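Local structure of rhamnogalacturonan endolyase YesW (Bacillus subtilis, 2Z8R) at residues Y178-V183 with Q554-N559; Y112-A117 with L130-D135; A2-A7 with G277-L282; W164-G169 with V194-A199. The protein cleaves the type I rhamnogalacturonan of plant cell-wall pectin by an endo-acting eliminative reaction that requires calcium or manganese and releases oligosaccharides. All blocks are in the same frame, centred on the assembly; numbering follows the deposited sequence.

Interaction 1 (Y178-V183 with Q554-N559). With CA (calcium ion), chain J.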
loop_
_atom_site.group_PDB
_atom_site.type_symbol
_atom_site.label_atom_id
_atom_site.label_comp_id
_atom_site.label_asym_id
_atom_site.label_seq_id
_atom_site.Cartn_x
_atom_site.Cartn_y
_atom_site.Cartn_z
ATOM N N TYR A 178 12.687 -0.206 -9.410
ATOM C CA TYR A 178 12.376 -0.606 -10.781
ATOM C C TYR A 178 10.885 -0.924 -10.929
ATOM O O TYR A 178 10.094 -0.008 -11.111
ATOM C CB TYR A 178 13.328 -1.730 -11.248
ATOM C CG TYR A 178 14.767 -1.235 -11.346
ATOM C CD1 TYR A 178 15.200 -0.503 -12.456
ATOM C CD2 TYR A 178 15.688 -1.478 -10.317
ATOM C CE1 TYR A 178 16.513 -0.028 -12.534
ATOM C CE2 TYR A 178 16.998 -0.998 -10.383
ATOM C CZ TYR A 178 17.404 -0.278 -11.497
ATOM O OH TYR A 178 18.707 0.206 -11.566
ATOM N N THR A 179 10.484 -2.191 -10.825
ATOM C CA THR A 179 9.071 -2.543 -11.007
ATOM C C THR A 179 8.190 -1.993 -9.892
ATOM O O THR A 179 8.458 -2.222 -8.708
ATOM C CB THR A 179 8.879 -4.067 -11.063
ATOM O OG1 THR A 179 9.616 -4.603 -12.163
ATOM C CG2 THR A 179 7.408 -4.437 -11.230
ATOM N N GLN A 180 7.147 -1.261 -10.292
ATOM C CA GLN A 180 6.140 -0.704 -9.383
ATOM C C GLN A 180 4.813 -1.193 -9.927
ATOM O O GLN A 180 4.397 -0.790 -11.017
ATOM C CB GLN A 180 6.183 0.834 -9.402
ATOM C CG GLN A 180 7.608 1.433 -9.318
ATOM C CD GLN A 180 8.448 0.958 -8.130
ATOM O OE1 GLN A 180 9.696 0.984 -8.175
ATOM N NE2 GLN A 180 7.783 0.548 -7.071
ATOM N N PHE A 181 4.157 -2.103 -9.204
ATOM C CA PHE A 181 3.017 -2.810 -9.793
ATOM C C PHE A 181 1.690 -2.386 -9.201
ATOM O O PHE A 181 1.527 -2.357 -7.978
ATOM C CB PHE A 181 3.203 -4.339 -9.768
ATOM C CG PHE A 181 3.361 -4.941 -8.383
ATOM C CD1 PHE A 181 2.307 -5.638 -7.779
ATOM C CD2 PHE A 181 4.576 -4.857 -7.714
ATOM C CE1 PHE A 181 2.470 -6.217 -6.520
ATOM C CE2 PHE A 181 4.736 -5.430 -6.447
ATOM C CZ PHE A 181 3.671 -6.105 -5.852
ATOM N N MET A 182 0.741 -2.063 -10.074
ATOM C CA MET A 182 -0.564 -1.584 -9.654
ATOM C C MET A 182 -1.600 -2.664 -9.846
ATOM O O MET A 182 -1.725 -3.233 -10.936
ATOM C CB MET A 182 -0.956 -0.324 -10.435
ATOM C CG MET A 182 -0.187 0.919 -10.024
ATOM S SD MET A 182 -0.423 1.343 -8.277
ATOM C CE MET A 182 1.219 1.010 -7.651
ATOM N N VAL A 183 -2.342 -2.938 -8.780
ATOM C CA VAL A 183 -3.415 -3.932 -8.824
ATOM C C VAL A 183 -4.723 -3.209 -8.528
ATOM O O VAL A 183 -4.891 -2.608 -7.470
ATOM C CB VAL A 183 -3.168 -5.070 -7.803
ATOM C CG1 VAL A 183 -4.275 -6.140 -7.933
ATOM C CG2 VAL A 183 -1.788 -5.681 -8.024
ATOM N N GLN A 554 1.313 0.699 -1.669
ATOM C CA GLN A 554 2.193 0.264 -0.565
ATOM C C GLN A 554 3.499 -0.342 -1.069
ATOM O O GLN A 554 4.570 -0.062 -0.514
ATOM C CB GLN A 554 1.501 -0.718 0.361
ATOM C CG GLN A 554 2.280 -0.910 1.656
ATOM C CD GLN A 554 1.469 -1.630 2.683
ATOM O OE1 GLN A 554 0.409 -1.146 3.105
ATOM N NE2 GLN A 554 1.936 -2.797 3.081
ATOM N N ASN A 555 3.421 -1.147 -2.129
ATOM C CA ASN A 555 4.621 -1.812 -2.628
ATOM C C ASN A 555 5.657 -0.855 -3.175
ATOM O O ASN A 555 6.841 -1.186 -3.200
ATOM C CB ASN A 555 4.305 -2.880 -3.687
ATOM C CG ASN A 555 3.826 -2.297 -5.004
ATOM O OD1 ASN A 555 2.620 -2.110 -5.219
ATOM N ND2 ASN A 555 4.760 -2.013 -5.896
ATOM N N ILE A 556 5.240 0.313 -3.646
ATOM C CA ILE A 556 6.183 1.074 -4.480
ATOM C C ILE A 556 7.430 1.543 -3.734
ATOM O O ILE A 556 7.370 2.007 -2.587
ATOM C CB ILE A 556 5.517 2.219 -5.264
ATOM C CG1 ILE A 556 5.210 3.417 -4.380
ATOM C CG2 ILE A 556 4.247 1.702 -5.996
ATOM C CD1 ILE A 556 4.714 4.651 -5.172
ATOM N N ALA A 557 8.564 1.378 -4.415
ATOM C CA ALA A 557 9.854 1.845 -3.940
ATOM C C ALA A 557 9.969 1.612 -2.429
ATOM O O ALA A 557 9.874 0.460 -1.998
ATOM C CB ALA A 557 10.073 3.307 -4.341
ATOM N N TYR A 558 10.180 2.656 -1.624
ATOM C CA TYR A 558 10.285 2.460 -0.174
ATOM C C TYR A 558 8.912 2.512 0.463
ATOM O O TYR A 558 8.376 3.589 0.770
ATOM C CB TYR A 558 11.239 3.458 0.474
ATOM C CG TYR A 558 12.693 3.301 0.052
ATOM C CD1 TYR A 558 13.174 2.114 -0.517
ATOM C CD2 TYR A 558 13.595 4.340 0.257
ATOM C CE1 TYR A 558 14.515 1.987 -0.888
ATOM C CE2 TYR A 558 14.938 4.215 -0.105
ATOM C CZ TYR A 558 15.382 3.036 -0.689
ATOM O OH TYR A 558 16.707 2.900 -1.072
ATOM N N ASN A 559 8.348 1.313 0.609
ATOM C CA ASN A 559 6.997 1.094 1.120
ATOM C C ASN A 559 6.675 2.000 2.301
ATOM O O ASN A 559 7.427 2.034 3.269
ATOM C CB ASN A 559 6.850 -0.350 1.636
ATOM C CG ASN A 559 7.250 -1.417 0.624
ATOM O OD1 ASN A 559 8.176 -1.243 -0.184
ATOM N ND2 ASN A 559 6.589 -2.565 0.717
HETATM CA CA CA J . 8.965 -1.674 -2.408
HETATM O O HOH W 1 7.361 -2.791 -6.217
HETATM O O HOH W 2 9.461 -1.759 -4.721
HETATM O O HOH W 3 11.131 -2.409 -2.034
#
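The ring of Phe181 and the side-chain amide of Asn555 form an offset stack, their planes 23° apart. Asn555 CG lies 3.6 Å above the ring plane, displaced toward the rim. Asn555 CG stands between its own backbone N and carbonyl carbon (chi1 70°), and this rotation lays the amide over the ring. With an alanine in place of Phe181 the amide would probably lose its flat neighbour and be freer to turn, and a gap would open on the side where the ring packs against Ile131. Apolar contacts continue beside the stack. Met182 starts away from 554-559, but its chain bends at chi2 and chi3 and brings CE to 3.5 Å from Ile556 CG2. Gln180 CB approaches that same Ile556 CG2 at 4.0 Å. Water adds a polar bridge: one molecule donates to Thr179 O at 2.8 Å and, weakly, to Asn555 O. The metal bonds form the last group. Calcium is held by Asn555 O at 2.3 Å, Ala557 O at 2.4 Å and Asn559 OD1 at 2.4 Å, with two waters and Asp116 completing six ligands. Asn555 thus stacks its side chain on Phe181 and gives its carbonyl to the metal. The arrangement is that of a calcium site beside substrate-binding residues in the eight-bladed beta-propeller of family 11 polysaccharide lyases, with the substrate-binding Tyr558 between two metal ligands in sequence.

Interaction 2 (Y112-A117 with L130-D135). With CA (calcium ion), chain J.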
loop_
_atom_site.group_PDB
_atom_site.type_symbol
_atom_site.label_atom_id
_atom_site.label_comp_id
_atom_site.label_asym_id
_atom_site.label_seq_id
_atom_site.Cartn_x
_atom_site.Cartn_y
_atom_site.Cartn_z
ATOM N N TYR A 112 15.513 -16.833 -4.612
ATOM C CA TYR A 112 14.369 -15.931 -4.495
ATOM C C TYR A 112 13.776 -15.884 -3.101
ATOM O O TYR A 112 13.730 -16.898 -2.398
ATOM C CB TYR A 112 13.286 -16.331 -5.495
ATOM C CG TYR A 112 13.624 -15.919 -6.899
ATOM C CD1 TYR A 112 13.389 -14.611 -7.329
ATOM C CD2 TYR A 112 14.208 -16.817 -7.791
ATOM C CE1 TYR A 112 13.707 -14.212 -8.616
ATOM C CE2 TYR A 112 14.533 -16.422 -9.087
ATOM C CZ TYR A 112 14.281 -15.118 -9.487
ATOM O OH TYR A 112 14.607 -14.725 -10.765
ATOM N N SER A 113 13.308 -14.699 -2.716
ATOM C CA SER A 113 12.528 -14.532 -1.496
ATOM C C SER A 113 11.250 -13.770 -1.808
ATOM O O SER A 113 11.196 -12.963 -2.751
ATOM C CB SER A 113 13.337 -13.833 -0.403
ATOM O OG SER A 113 13.730 -12.526 -0.809
ATOM N N ALA A 114 10.213 -14.061 -1.031
ATOM C CA ALA A 114 8.930 -13.388 -1.165
ATOM C C ALA A 114 9.134 -11.937 -0.736
ATOM O O ALA A 114 9.775 -11.679 0.270
ATOM C CB ALA A 114 7.903 -14.073 -0.285
ATOM N N ASN A 115 8.611 -10.992 -1.508
ATOM C CA ASN A 115 8.893 -9.584 -1.259
ATOM C C ASN A 115 7.562 -8.803 -1.171
ATOM O O ASN A 115 6.608 -9.279 -0.552
ATOM C CB ASN A 115 9.883 -9.080 -2.334
ATOM C CG ASN A 115 10.559 -7.769 -1.967
ATOM O OD1 ASN A 115 10.119 -6.708 -2.413
ATOM N ND2 ASN A 115 11.631 -7.828 -1.165
ATOM N N ASP A 116 7.496 -7.614 -1.758
ATOM C CA ASP A 116 6.294 -6.777 -1.660
ATOM C C ASP A 116 5.099 -7.432 -2.311
ATOM O O ASP A 116 5.221 -8.079 -3.355
ATOM C CB ASP A 116 6.504 -5.448 -2.385
ATOM C CG ASP A 116 7.679 -4.659 -1.863
ATOM O OD1 ASP A 116 8.010 -4.743 -0.655
ATOM O OD2 ASP A 116 8.258 -3.918 -2.686
ATOM N N ALA A 117 3.934 -7.204 -1.718
ATOM C CA ALA A 117 2.681 -7.655 -2.294
ATOM C C ALA A 117 1.676 -6.513 -2.448
ATOM O O ALA A 117 1.846 -5.400 -1.912
ATOM C CB ALA A 117 2.067 -8.788 -1.450
ATOM N N LEU A 130 -3.826 -12.262 -3.338
ATOM C CA LEU A 130 -2.527 -11.643 -3.117
ATOM C C LEU A 130 -1.720 -11.673 -4.401
ATOM O O LEU A 130 -1.596 -12.721 -5.036
ATOM C CB LEU A 130 -1.770 -12.384 -2.015
ATOM C CG LEU A 130 -2.269 -12.080 -0.604
ATOM C CD1 LEU A 130 -1.920 -13.211 0.361
ATOM C CD2 LEU A 130 -1.745 -10.739 -0.103
ATOM N N ILE A 131 -1.170 -10.514 -4.762
ATOM C CA ILE A 131 -0.255 -10.387 -5.895
ATOM C C ILE A 131 1.132 -10.156 -5.316
ATOM O O ILE A 131 1.375 -9.136 -4.663
ATOM C CB ILE A 131 -0.645 -9.219 -6.840
ATOM C CG1 ILE A 131 -2.118 -9.310 -7.275
ATOM C CG2 ILE A 131 0.284 -9.179 -8.058
ATOM C CD1 ILE A 131 -2.540 -10.608 -7.938
ATOM N N LEU A 132 2.026 -11.116 -5.536
ATOM C CA LEU A 132 3.302 -11.156 -4.855
ATOM C C LEU A 132 4.465 -10.960 -5.812
ATOM O O LEU A 132 4.558 -11.640 -6.837
ATOM C CB LEU A 132 3.473 -12.505 -4.144
ATOM C CG LEU A 132 4.790 -12.744 -3.411
ATOM C CD1 LEU A 132 4.963 -11.823 -2.191
ATOM C CD2 LEU A 132 4.888 -14.206 -3.003
ATOM N N LYS A 133 5.362 -10.045 -5.446
ATOM C CA LYS A 133 6.631 -9.864 -6.141
ATOM C C LYS A 133 7.715 -10.698 -5.467
ATOM O O LYS A 133 7.910 -10.618 -4.244
ATOM C CB LYS A 133 7.030 -8.377 -6.107
ATOM C CG LYS A 133 8.298 -8.069 -6.914
ATOM C CD LYS A 133 8.678 -6.581 -6.865
ATOM C CE LYS A 133 9.245 -6.222 -5.508
ATOM N NZ LYS A 133 9.446 -4.732 -5.355
ATOM N N TRP A 134 8.424 -11.488 -6.267
ATOM C CA TRP A 134 9.595 -12.225 -5.802
ATOM C C TRP A 134 10.834 -11.404 -6.093
ATOM O O TRP A 134 10.920 -10.746 -7.140
ATOM C CB TRP A 134 9.707 -13.553 -6.543
ATOM C CG TRP A 134 8.635 -14.542 -6.179
ATOM C CD1 TRP A 134 7.465 -14.760 -6.845
ATOM C CD2 TRP A 134 8.649 -15.452 -5.067
ATOM N NE1 TRP A 134 6.734 -15.760 -6.209
ATOM C CE2 TRP A 134 7.447 -16.194 -5.119
ATOM C CE3 TRP A 134 9.567 -15.711 -4.034
ATOM C CZ2 TRP A 134 7.135 -17.183 -4.170
ATOM C CZ3 TRP A 134 9.260 -16.697 -3.098
ATOM C CH2 TRP A 134 8.048 -17.415 -3.171
ATOM N N ASP A 135 11.803 -11.456 -5.183
ATOM C CA ASP A 135 13.033 -10.688 -5.333
ATOM C C ASP A 135 14.220 -11.632 -5.374
ATOM O O ASP A 135 14.388 -12.443 -4.465
ATOM C CB ASP A 135 13.203 -9.722 -4.158
ATOM C CG ASP A 135 14.206 -8.615 -4.448
ATOM O OD1 ASP A 135 14.071 -7.947 -5.506
ATOM O OD2 ASP A 135 15.125 -8.430 -3.625
HETATM CA CA CA J . 8.965 -1.674 -2.408
HETATM O O HOH W 4 16.008 -12.767 -2.268
HETATM O O HOH W 5 11.551 -4.679 -3.540
HETATM O O HOH W 2 9.461 -1.759 -4.721
HETATM O O HOH W 3 11.131 -2.409 -2.034
#
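Lys133 and Asp116 reach the same way, side by side, and meet in a salt bridge. The lysine chain leaves with CG anti to the backbone N (chi1 -175°), runs straight, then bends at chi3, which sets NZ 3.0 Å from Asp116 OD2, 40° above the carboxylate plane. That oxygen also binds calcium at 2.4 Å, so two positive partners share it. On the way Lys133 CE passes Asn115 OD1 at 3.3 Å, and this oxygen accepts a hydrogen bond from Asp116 N, which stands above the amide plane. Asn115 also runs alongside Asp135, CB to CB at 3.8 Å. Trp134 lays CE3 against the backbone, 3.4 Å from Ser113 C, while Leu132 CD2 covers one face of the indole near its rim and touches Ala114 CB. In the backbone, Lys133 O accepts from Asn115 N and Lys133 N donates to Asp116 O. The register therefore shifts by one at a beta bulge in this antiparallel hairpin, which carries substrate-binding Asn115 and Asp135 side by side, with calcium-binding Asp116 next to Asn115 in the chain.

Interaction 3 (A2-A7 with G277-L282)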
loop_
_atom_site.group_PDB
_atom_site.type_symbol
_atom_site.label_atom_id
_atom_site.label_comp_id
_atom_site.label_asym_id
_atom_site.label_seq_id
_atom_site.Cartn_x
_atom_site.Cartn_y
_atom_site.Cartn_z
ATOM N N ALA A 2 -20.238 9.827 -6.237
ATOM C CA ALA A 2 -19.901 8.525 -5.663
ATOM C C ALA A 2 -18.727 7.899 -6.431
ATOM O O ALA A 2 -18.689 7.944 -7.666
ATOM C CB ALA A 2 -21.112 7.603 -5.696
ATOM N N ARG A 3 -17.783 7.314 -5.699
ATOM C CA ARG A 3 -16.628 6.635 -6.298
ATOM C C ARG A 3 -16.844 5.143 -6.473
ATOM O O ARG A 3 -17.398 4.484 -5.599
ATOM C CB ARG A 3 -15.382 6.798 -5.419
ATOM C CG ARG A 3 -14.761 8.132 -5.482
ATOM C CD ARG A 3 -13.481 8.144 -4.671
ATOM N NE ARG A 3 -12.897 9.464 -4.763
ATOM C CZ ARG A 3 -11.597 9.726 -4.788
ATOM N NH1 ARG A 3 -10.701 8.737 -4.720
ATOM N NH2 ARG A 3 -11.203 10.985 -4.896
ATOM N N GLN A 4 -16.333 4.613 -7.582
ATOM C CA GLN A 4 -16.250 3.177 -7.779
ATOM C C GLN A 4 -15.392 2.579 -6.672
ATOM O O GLN A 4 -14.253 3.009 -6.468
ATOM C CB GLN A 4 -15.608 2.874 -9.130
ATOM C CG GLN A 4 -15.481 1.391 -9.427
ATOM C CD GLN A 4 -14.444 1.122 -10.488
ATOM O OE1 GLN A 4 -14.577 1.585 -11.622
ATOM N NE2 GLN A 4 -13.391 0.389 -10.125
ATOM N N MET A 5 -15.948 1.609 -5.947
ATOM C CA MET A 5 -15.177 0.853 -4.964
ATOM C C MET A 5 -15.542 -0.628 -5.093
ATOM O O MET A 5 -16.469 -0.969 -5.821
ATOM C CB MET A 5 -15.404 1.389 -3.544
ATOM C CG MET A 5 -14.936 2.837 -3.334
ATOM S SD MET A 5 -13.134 3.143 -3.540
ATOM C CE MET A 5 -12.530 2.807 -1.888
ATOM N N GLU A 6 -14.819 -1.503 -4.403
ATOM C CA GLU A 6 -14.973 -2.949 -4.605
ATOM C C GLU A 6 -16.211 -3.505 -3.921
ATOM O O GLU A 6 -16.525 -3.144 -2.783
ATOM C CB GLU A 6 -13.729 -3.692 -4.110
ATOM C CG GLU A 6 -12.518 -3.487 -5.034
ATOM C CD GLU A 6 -11.171 -3.474 -4.324
ATOM O OE1 GLU A 6 -11.101 -3.069 -3.142
ATOM O OE2 GLU A 6 -10.163 -3.837 -4.982
ATOM N N ALA A 7 -16.893 -4.413 -4.617
ATOM C CA ALA A 7 -17.927 -5.235 -3.991
ATOM C C ALA A 7 -17.204 -6.278 -3.162
ATOM O O ALA A 7 -16.540 -7.166 -3.706
ATOM C CB ALA A 7 -18.796 -5.893 -5.050
ATOM N N GLY A 277 -12.761 11.898 -10.367
ATOM C CA GLY A 277 -13.617 11.932 -9.179
ATOM C C GLY A 277 -14.599 10.781 -9.020
ATOM O O GLY A 277 -15.338 10.722 -8.024
ATOM N N GLN A 278 -14.596 9.863 -9.985
ATOM C CA GLN A 278 -15.569 8.777 -10.024
ATOM C C GLN A 278 -14.921 7.410 -10.242
ATOM O O GLN A 278 -15.288 6.434 -9.588
ATOM C CB GLN A 278 -16.605 9.049 -11.121
ATOM C CG GLN A 278 -17.821 8.133 -11.066
ATOM C CD GLN A 278 -18.715 8.251 -12.289
ATOM O OE1 GLN A 278 -18.241 8.485 -13.401
ATOM N NE2 GLN A 278 -20.019 8.073 -12.090
ATOM N N ARG A 279 -13.970 7.348 -11.173
ATOM C CA ARG A 279 -13.354 6.081 -11.588
ATOM C C ARG A 279 -11.839 6.162 -11.491
ATOM O O ARG A 279 -11.281 7.263 -11.547
ATOM C CB ARG A 279 -13.805 5.704 -13.003
ATOM C CG ARG A 279 -15.303 5.408 -13.077
ATOM C CD ARG A 279 -15.782 5.232 -14.517
ATOM N NE ARG A 279 -15.273 4.002 -15.121
ATOM C CZ ARG A 279 -15.494 3.633 -16.381
ATOM N NH1 ARG A 279 -16.215 4.405 -17.191
ATOM N NH2 ARG A 279 -14.994 2.491 -16.829
ATOM N N PRO A 280 -11.166 5.010 -11.314
ATOM C CA PRO A 280 -9.697 5.009 -11.190
ATOM C C PRO A 280 -8.937 5.301 -12.489
ATOM O O PRO A 280 -9.388 4.922 -13.579
ATOM C CB PRO A 280 -9.393 3.582 -10.732
ATOM C CG PRO A 280 -10.549 2.750 -11.299
ATOM C CD PRO A 280 -11.738 3.658 -11.145
ATOM N N SER A 281 -7.790 5.964 -12.345
ATOM C CA SER A 281 -6.785 6.116 -13.401
ATOM C C SER A 281 -5.466 5.577 -12.880
ATOM O O SER A 281 -5.271 5.427 -11.667
ATOM C CB SER A 281 -6.578 7.578 -13.781
ATOM O OG SER A 281 -7.797 8.143 -14.240
ATOM N N LEU A 282 -4.558 5.316 -13.812
ATOM C CA LEU A 282 -3.248 4.769 -13.516
ATOM C C LEU A 282 -2.205 5.848 -13.683
ATOM O O LEU A 282 -2.174 6.510 -14.723
ATOM C CB LEU A 282 -2.957 3.638 -14.499
ATOM C CG LEU A 282 -1.572 2.989 -14.467
ATOM C CD1 LEU A 282 -1.407 2.192 -13.174
ATOM C CD2 LEU A 282 -1.459 2.078 -15.683
HETATM O O HOH W 6 -20.595 8.718 -9.407
HETATM O O HOH W 7 -13.391 2.177 -14.027
#
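Gln4 N donates to Gln278 O at 2.9 Å in a nearly straight bond (176°), fixing the N-terminal strand 3-4 to the turn that leads into strand 281-286 of a propeller sheet. Strand 3-4 also pairs with the C-terminal strand 580-581, so both chain ends gather here. The side chain of Gln4 extends the contact to Pro280. Its CB lies 3.6 Å from Gln278 O, the acceptor of its own backbone bond. CG takes the position opposite the backbone N (chi1 -180°), and the extended chain then crosses Pro280 at about a right angle. CD reaches Pro280 CD at 3.8 Å. At the tip the two branches part: NE2 lies 3.9 Å from Pro280 CG and donates to Asp185 O, whereas OE1 touches Pro280 CD at 3.5 Å and accepts a hydrogen bond from a water. A leucine here would probably leave Asp185 O and that water without their mates. Nearby, Arg3 CG packs on Gly277 O, while its guanidinium forms a salt bridge with Asp339. The water on Gln4 OE1 lies in the plane of the Arg279 guanidinium, at its edge, and accepts from NE at 2.8 Å.

Interaction 4 (W164-G169 with V194-A199)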
loop_
_atom_site.group_PDB
_atom_site.type_symbol
_atom_site.label_atom_id
_atom_site.label_comp_id
_atom_site.label_asym_id
_atom_site.label_seq_id
_atom_site.Cartn_x
_atom_site.Cartn_y
_atom_site.Cartn_z
ATOM N N TRP A 164 -1.240 -17.797 -11.400
ATOM C CA TRP A 164 -0.309 -17.527 -12.490
ATOM C C TRP A 164 0.986 -16.931 -11.995
ATOM O O TRP A 164 1.086 -16.499 -10.833
ATOM C CB TRP A 164 -0.915 -16.569 -13.524
ATOM C CG TRP A 164 -1.562 -15.316 -12.985
ATOM C CD1 TRP A 164 -2.895 -15.110 -12.808
ATOM C CD2 TRP A 164 -0.917 -14.079 -12.618
ATOM N NE1 TRP A 164 -3.131 -13.839 -12.345
ATOM C CE2 TRP A 164 -1.935 -13.183 -12.219
ATOM C CE3 TRP A 164 0.417 -13.649 -12.569
ATOM C CZ2 TRP A 164 -1.661 -11.882 -11.771
ATOM C CZ3 TRP A 164 0.688 -12.354 -12.121
ATOM C CH2 TRP A 164 -0.347 -11.489 -11.739
ATOM N N ARG A 165 1.970 -16.918 -12.896
ATOM C CA ARG A 165 3.248 -16.237 -12.691
ATOM C C ARG A 165 3.570 -15.471 -13.963
ATOM O O ARG A 165 3.449 -16.019 -15.051
ATOM C CB ARG A 165 4.369 -17.251 -12.438
ATOM C CG ARG A 165 5.784 -16.655 -12.482
ATOM C CD ARG A 165 6.839 -17.557 -11.857
ATOM N NE ARG A 165 6.491 -17.836 -10.468
ATOM C CZ ARG A 165 6.910 -18.881 -9.770
ATOM N NH1 ARG A 165 7.756 -19.763 -10.298
ATOM N NH2 ARG A 165 6.468 -19.038 -8.524
ATOM N N ILE A 166 3.958 -14.209 -13.797
ATOM C CA ILE A 166 4.526 -13.394 -14.864
ATOM C C ILE A 166 6.011 -13.270 -14.601
ATOM O O ILE A 166 6.428 -12.971 -13.482
ATOM C CB ILE A 166 3.900 -11.989 -14.864
ATOM C CG1 ILE A 166 2.447 -12.063 -15.337
ATOM C CG2 ILE A 166 4.728 -11.007 -15.736
ATOM C CD1 ILE A 166 1.643 -10.799 -15.069
ATOM N N ASN A 167 6.811 -13.511 -15.635
ATOM C CA ASN A 167 8.254 -13.300 -15.565
ATOM C C ASN A 167 8.598 -12.035 -16.349
ATOM O O ASN A 167 8.454 -12.004 -17.568
ATOM C CB ASN A 167 9.010 -14.517 -16.130
ATOM C CG ASN A 167 10.524 -14.395 -15.974
ATOM O OD1 ASN A 167 11.067 -13.292 -15.871
ATOM N ND2 ASN A 167 11.216 -15.536 -15.966
ATOM N N LEU A 168 9.051 -10.987 -15.663
ATOM C CA LEU A 168 9.281 -9.715 -16.344
ATOM C C LEU A 168 10.477 -9.777 -17.296
ATOM O O LEU A 168 10.573 -8.973 -18.224
ATOM C CB LEU A 168 9.406 -8.575 -15.332
ATOM C CG LEU A 168 8.054 -8.182 -14.731
ATOM C CD1 LEU A 168 8.246 -7.387 -13.479
ATOM C CD2 LEU A 168 7.209 -7.386 -15.726
ATOM N N GLY A 169 11.371 -10.739 -17.066
ATOM C CA GLY A 169 12.404 -11.075 -18.046
ATOM C C GLY A 169 13.666 -10.235 -17.912
ATOM O O GLY A 169 13.747 -9.308 -17.095
ATOM N N VAL A 194 -3.727 -6.127 -13.360
ATOM C CA VAL A 194 -2.392 -5.810 -12.855
ATOM C C VAL A 194 -1.651 -5.044 -13.942
ATOM O O VAL A 194 -1.569 -5.506 -15.080
ATOM C CB VAL A 194 -1.601 -7.092 -12.478
ATOM C CG1 VAL A 194 -0.231 -6.730 -11.889
ATOM C CG2 VAL A 194 -2.406 -7.949 -11.507
ATOM N N ALA A 195 -1.144 -3.859 -13.602
ATOM C CA ALA A 195 -0.461 -3.007 -14.577
ATOM C C ALA A 195 0.948 -2.692 -14.093
ATOM O O ALA A 195 1.154 -2.382 -12.913
ATOM C CB ALA A 195 -1.249 -1.713 -14.790
ATOM N N MET A 196 1.920 -2.758 -15.005
ATOM C CA MET A 196 3.309 -2.474 -14.671
ATOM C C MET A 196 4.148 -2.301 -15.928
ATOM O O MET A 196 3.742 -2.716 -17.022
ATOM C CB MET A 196 3.897 -3.588 -13.797
ATOM C CG MET A 196 3.735 -4.989 -14.360
ATOM S SD MET A 196 4.075 -6.215 -13.078
ATOM C CE MET A 196 3.530 -7.705 -13.908
ATOM N N LYS A 197 5.308 -1.670 -15.762
ATOM C CA LYS A 197 6.271 -1.501 -16.842
ATOM C C LYS A 197 6.834 -2.867 -17.214
ATOM O O LYS A 197 7.167 -3.680 -16.339
ATOM C CB LYS A 197 7.377 -0.553 -16.379
ATOM C CG LYS A 197 8.422 -0.186 -17.429
ATOM C CD LYS A 197 9.208 1.028 -16.949
ATOM C CE LYS A 197 10.224 1.498 -17.990
ATOM N NZ LYS A 197 11.348 0.536 -18.151
ATOM N N THR A 198 6.905 -3.116 -18.524
ATOM C CA THR A 198 7.354 -4.394 -19.077
ATOM C C THR A 198 8.343 -4.103 -20.205
ATOM O O THR A 198 8.627 -2.942 -20.502
ATOM C CB THR A 198 6.166 -5.200 -19.634
ATOM O OG1 THR A 198 5.503 -4.415 -20.626
ATOM C CG2 THR A 198 5.182 -5.538 -18.512
ATOM N N ALA A 199 8.867 -5.155 -20.825
ATOM C CA ALA A 199 9.893 -4.996 -21.840
ATOM C C ALA A 199 9.839 -6.160 -22.823
ATOM O O ALA A 199 9.092 -7.128 -22.619
ATOM C CB ALA A 199 11.264 -4.909 -21.183
#
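Leu168 and Met196, the residues with most surface covered here, illustrate how neighbouring blades of a beta-propeller pack face to face. Strand 162-167 is the last strand of one four-stranded antiparallel meander with its short extra edge strand, and strand 193-198 belongs to the next sheet; the touching parts run 32° apart, and no hydrogen bond joins them. Leu168 works through one branch. Its CG lies anti to the carbonyl carbon (chi1 -74°), and CD2 comes to rest 3.8 Å from Lys197 O. The same methyl meets Thr198 CG2 at 3.9 Å, the two side chains crossing at about a right angle; Thr198 OG1 bonds instead to Thr232. Met196 is modelled in two conformers, so its contacts hold for one of them. There the extended chain meets Ile166 tip to tip, with Met196 CE 3.8 Å from Ile166 CD1 and 4.0 Å from Ile166 CG2. Leu168 CD2 closes on Met196 CE as well, at 4.1 Å, so this methyl lies among branches of two residues of 164-169. At the start of 164-169, Trp164 NE1 donates a hydrogen bond to Gly236 O, and the edge of the indole meets Val194, Trp164 CZ2 lying 4.0 Å from Val194 CG2.

In the fold
Interactions 1 and 2 form one site: their centres are 11 Å apart, they share the calcium and two of its waters, and Asn559 ND2 probably bonds to Asp116 OD1. Interaction 2 closes early in the chain as a local hairpin, whereas interaction 1 brings a segment near the C-terminus back to strand 182-184. That strand neighbours 193-198 of interaction 4, whose other strand, 162-167, shares a sheet with the hairpin of interaction 2; two adjacent propeller blades are thus coupled to each other and to the metal. Interaction 3, about 20 Å from interaction 1 between centres, touches it through Met182 and Leu282 and ties the N-terminal segment to the propeller.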